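Local coordinates for protein DNA polymerase III, beta subunit (Thermotoga maritima, PDB 1VPK) that probably tethers DNA polymerases and other proteins to DNA and gives them processivity, as a ring-shaped head-to-tail homodimer around the double helix, at residues S37-L42 with T59-G64; P128-A133 with E242-V247. All blocks are in the same frame, centred on the assembly; numbering follows the deposited sequence.

In the fold
Contacts 1 and 2 lie on the same side of the chain's centre, with their own centres about 13 Å apart. They come in series: contact 1 closes within the N-terminal domain before contact 2 opens. Contact 1 joins the loop before strand 44-50 to the turn between strands 53-59 and 63-68. Contact 2 joins the loop between strands 115-120 and 137-142, which by this topology connects two domains, to strand 241-246. Strands 63-68 and 241-246 are antiparallel neighbours in one sheet. Backbone hydrogen bonds between G64 and V244 and between E62 and R246 tie the contacts together. The sheet thus runs across the boundary between the domains within one subunit of the ring.

Contact 1: S37-L42 with T59-G64; sequences SVKPIL and TDLETG
L42 reaches from its 3-10 turn into the hairpin bend at T59-L61. Its CB sits 3.5 Å from T59 O. CG stands anti to the carbonyl carbon (chi1 -57°), which sends the fork across to the bend. CD1 goes to L61 and meets its CG and CD2, each at 3.6 Å; the two leucines cross at about a right angle. CD2 runs alongside T59 and lies 4.0 Å from T59 CG2. On the solvent side, K39 crosses the far branch of L61, with K39 NZ 3.8 Å from L61 CD1.

The bend is braced from within. T59 OG1 accepts from L61 N in an ST turn and donates to T63 O from above the carbonyl plane. D60 OD1 takes E62 N on its anti side and T63 N on its syn side. Its other oxygen, OD2, forms a salt bridge with K208. L42 O and T59 O, 3.4 Å apart, are both acceptors and cannot bond each other. A water accepts from T59 N at 2.8 Å and can donate to L42 O at 2.8 Å. The chemistry implies a buried leucine packed on a bend that its own hydrogen bonds probably help to shape, with one water bridging the backbones.

Contact 2: P128-A133 with E242-V247; sequences PEITPA and ETVMRV
V244 sets its isopropyl group against the backbone of T131-A133 and the CG2 methyl of I130. T131 O lies over it, 3.4 Å from V244 CG1 and 3.6 Å from V244 CG2. The two methyls then part. CG1, placed between the backbone N and the carbonyl carbon (chi1 67°), meets I130 CG2 at 3.8 Å. CG2 turns to the next peptide and comes within 3.9 Å of A133 N. The side chains of I130 and V244 run antiparallel past one another. At the edge, the ring of P132 rests near E242, with P132 CB 4.0 Å from E242 OE1.

No hydrogen bond crosses between the two segments. The polar groups are held by the next shell: S237 binds E242 OE1, S235 binds A133 N, and R233 binds T131 OG1. R228 takes A133 O. Strand 241-246 is itself hydrogen-bonded on its two edges, to strands 63-68 and 233-237. With an alanine here in place of V244 both methyls go, which is likely to open a gap beneath T131 O and leave I130 CG2 without its partner.

T243 and M245 pack on helix 207-218, while V244 faces the connecting segment. This fits the DNA-encircling ring of bacterial DNA polymerase III beta subunits, where helices line the hole and sheets lie outside: a domain connector crosses one face of the interdomain sheet, and helix 207-218 packs against the other.

Contact 1: S37-L42 with T59-G64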
# COMPACT_ATOMS: atom_id res chain seq x y z
N SER A 37 20.38 -1.82 -15.25
CA SER A 37 21.17 -2.69 -16.13
C SER A 37 20.97 -2.26 -17.57
O SER A 37 19.89 -1.78 -17.94
CB SER A 37 20.77 -4.16 -15.96
OG SER A 37 21.33 -4.98 -16.99
N VAL A 38 22.01 -2.49 -18.37
CA VAL A 38 22.08 -1.99 -19.74
C VAL A 38 22.22 -0.46 -19.65
O VAL A 38 21.25 0.27 -19.57
CB VAL A 38 20.87 -2.42 -20.62
N LYS A 39 23.49 -0.03 -19.60
CA LYS A 39 23.82 1.38 -19.45
C LYS A 39 23.21 1.93 -18.15
O LYS A 39 22.09 2.48 -18.14
CB LYS A 39 23.44 2.13 -20.75
CG LYS A 39 24.42 1.84 -21.92
CD LYS A 39 23.96 2.41 -23.30
CE LYS A 39 23.39 1.33 -24.25
NZ LYS A 39 23.89 1.46 -25.66
N PRO A 40 23.92 1.73 -17.03
CA PRO A 40 23.70 2.46 -15.79
C PRO A 40 23.66 3.99 -16.03
O PRO A 40 22.95 4.70 -15.36
CB PRO A 40 24.94 2.07 -14.97
CG PRO A 40 25.25 0.75 -15.39
CD PRO A 40 24.97 0.71 -16.86
N ILE A 41 24.43 4.45 -16.99
CA ILE A 41 24.39 5.80 -17.48
C ILE A 41 22.98 6.25 -17.91
O ILE A 41 22.57 7.38 -17.61
CB ILE A 41 25.36 5.96 -18.67
CG1 ILE A 41 25.24 7.37 -19.24
CG2 ILE A 41 25.07 4.98 -19.78
CD1 ILE A 41 26.55 7.88 -19.72
N LEU A 42 22.25 5.36 -18.58
CA LEU A 42 20.88 5.63 -18.98
C LEU A 42 19.84 5.50 -17.86
O LEU A 42 18.68 5.86 -18.06
CB LEU A 42 20.48 4.80 -20.17
CG LEU A 42 21.38 4.97 -21.41
CD1 LEU A 42 20.75 4.33 -22.64
CD2 LEU A 42 21.62 6.42 -21.72
N THR A 59 16.71 9.10 -21.23
CA THR A 59 16.33 8.20 -22.30
C THR A 59 16.66 6.77 -21.92
O THR A 59 17.61 6.51 -21.18
CB THR A 59 17.05 8.57 -23.61
OG1 THR A 59 16.49 7.80 -24.69
CG2 THR A 59 18.58 8.27 -23.55
N ASP A 60 15.92 5.86 -22.52
CA ASP A 60 16.28 4.46 -22.60
C ASP A 60 16.53 4.00 -24.02
O ASP A 60 16.51 2.83 -24.29
CB ASP A 60 15.17 3.61 -22.00
CG ASP A 60 13.86 3.72 -22.75
OD1 ASP A 60 13.82 4.26 -23.88
OD2 ASP A 60 12.84 3.25 -22.20
N LEU A 61 16.78 4.93 -24.92
CA LEU A 61 17.00 4.64 -26.34
C LEU A 61 15.74 4.35 -27.17
O LEU A 61 15.80 4.32 -28.42
CB LEU A 61 18.05 3.52 -26.57
CG LEU A 61 19.44 3.66 -25.88
CD1 LEU A 61 20.34 2.63 -26.42
CD2 LEU A 61 20.02 5.03 -26.12
N GLU A 62 14.61 4.14 -26.52
CA GLU A 62 13.32 4.04 -27.24
C GLU A 62 12.49 5.31 -26.99
O GLU A 62 11.90 5.82 -27.93
CB GLU A 62 12.54 2.79 -26.82
CG GLU A 62 11.05 2.83 -27.22
CD GLU A 62 10.29 1.58 -26.79
OE1 GLU A 62 10.05 1.43 -25.55
OE2 GLU A 62 9.95 0.78 -27.71
N THR A 63 12.46 5.79 -25.74
CA THR A 63 11.85 7.08 -25.38
C THR A 63 12.97 8.06 -24.93
O THR A 63 13.88 7.65 -24.20
CB THR A 63 10.80 6.90 -24.22
OG1 THR A 63 9.86 5.87 -24.51
CG2 THR A 63 10.06 8.25 -23.89
N GLY A 64 12.92 9.30 -25.36
CA GLY A 64 13.83 10.36 -24.93
C GLY A 64 13.06 11.60 -24.56
O GLY A 64 12.03 11.95 -25.21
O HOH W 1 18.49 8.48 -19.11

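Contact 2: P128-A133 with E242-V247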
# COMPACT_ATOMS: atom_id res chain seq x y z
N PRO A 128 23.35 10.08 -25.31
CA PRO A 128 23.07 10.58 -26.66
C PRO A 128 22.25 11.88 -26.75
O PRO A 128 21.53 12.25 -25.82
CB PRO A 128 22.26 9.45 -27.23
CG PRO A 128 21.48 8.95 -26.06
CD PRO A 128 22.48 8.94 -24.96
N GLU A 129 22.37 12.57 -27.88
CA GLU A 129 21.50 13.72 -28.19
C GLU A 129 20.07 13.24 -28.41
O GLU A 129 19.85 12.25 -29.11
CB GLU A 129 21.98 14.46 -29.45
CG GLU A 129 23.20 15.35 -29.23
CD GLU A 129 22.91 16.52 -28.28
OE1 GLU A 129 21.71 16.82 -28.04
OE2 GLU A 129 23.87 17.14 -27.77
N ILE A 130 19.10 13.93 -27.81
CA ILE A 130 17.69 13.58 -27.99
C ILE A 130 17.11 14.57 -29.01
O ILE A 130 17.10 15.79 -28.78
CB ILE A 130 16.95 13.63 -26.68
CG1 ILE A 130 17.57 12.59 -25.72
CG2 ILE A 130 15.43 13.41 -26.92
CD1 ILE A 130 16.98 12.67 -24.38
N THR A 131 16.66 14.06 -30.14
CA THR A 131 16.12 14.94 -31.18
C THR A 131 14.69 14.57 -31.58
O THR A 131 14.29 13.40 -31.51
CB THR A 131 16.99 14.98 -32.44
OG1 THR A 131 16.87 13.74 -33.15
CG2 THR A 131 18.47 15.25 -32.10
N PRO A 132 13.92 15.59 -31.99
CA PRO A 132 12.51 15.37 -32.25
C PRO A 132 12.25 14.64 -33.56
O PRO A 132 13.14 14.49 -34.38
CB PRO A 132 11.93 16.80 -32.29
CG PRO A 132 13.02 17.72 -31.86
CD PRO A 132 14.28 17.02 -32.17
N ALA A 133 11.00 14.22 -33.72
CA ALA A 133 10.56 13.64 -34.97
C ALA A 133 10.70 14.69 -36.08
O ALA A 133 10.71 15.88 -35.83
CB ALA A 133 9.17 13.20 -34.85
N GLU A 242 10.18 18.29 -24.65
CA GLU A 242 10.10 17.47 -25.86
C GLU A 242 10.28 16.02 -25.50
O GLU A 242 11.31 15.61 -24.93
CB GLU A 242 11.18 17.85 -26.85
CG GLU A 242 10.97 19.22 -27.46
CD GLU A 242 9.88 19.25 -28.54
OE1 GLU A 242 9.66 18.22 -29.26
OE2 GLU A 242 9.25 20.33 -28.68
N THR A 243 9.26 15.22 -25.84
CA THR A 243 9.32 13.79 -25.68
C THR A 243 9.25 13.16 -27.06
O THR A 243 8.37 13.48 -27.82
CB THR A 243 8.16 13.30 -24.78
OG1 THR A 243 8.29 13.90 -23.48
CG2 THR A 243 8.18 11.80 -24.63
N VAL A 244 10.17 12.23 -27.35
CA VAL A 244 10.23 11.56 -28.63
C VAL A 244 10.31 10.08 -28.39
O VAL A 244 11.04 9.61 -27.50
CB VAL A 244 11.39 12.06 -29.55
CG1 VAL A 244 12.78 11.68 -28.97
CG2 VAL A 244 11.24 11.48 -30.94
N MET A 245 9.50 9.34 -29.12
CA MET A 245 9.40 7.90 -28.91
C MET A 245 9.51 7.19 -30.22
O MET A 245 8.82 7.55 -31.17
CB MET A 245 8.05 7.58 -28.30
CG MET A 245 7.88 8.09 -26.94
SD MET A 245 6.20 8.51 -26.46
CE MET A 245 5.81 9.87 -27.59
N ARG A 246 10.36 6.16 -30.30
CA ARG A 246 10.39 5.31 -31.51
C ARG A 246 9.20 4.41 -31.51
O ARG A 246 8.88 3.77 -30.52
CB ARG A 246 11.65 4.46 -31.63
CG ARG A 246 12.95 5.31 -31.78
CD ARG A 246 14.24 4.46 -31.64
NE ARG A 246 14.26 3.30 -32.55
CZ ARG A 246 14.68 3.33 -33.82
NH1 ARG A 246 15.09 4.47 -34.37
NH2 ARG A 246 14.67 2.22 -34.54
N VAL A 247 8.57 4.33 -32.68
CA VAL A 247 7.35 3.58 -32.89
C VAL A 247 7.61 2.07 -32.78
O VAL A 247 8.71 1.64 -33.07
CB VAL A 247 6.82 4.06 -34.28
CG1 VAL A 247 6.49 2.98 -35.23
CG2 VAL A 247 5.79 5.12 -34.04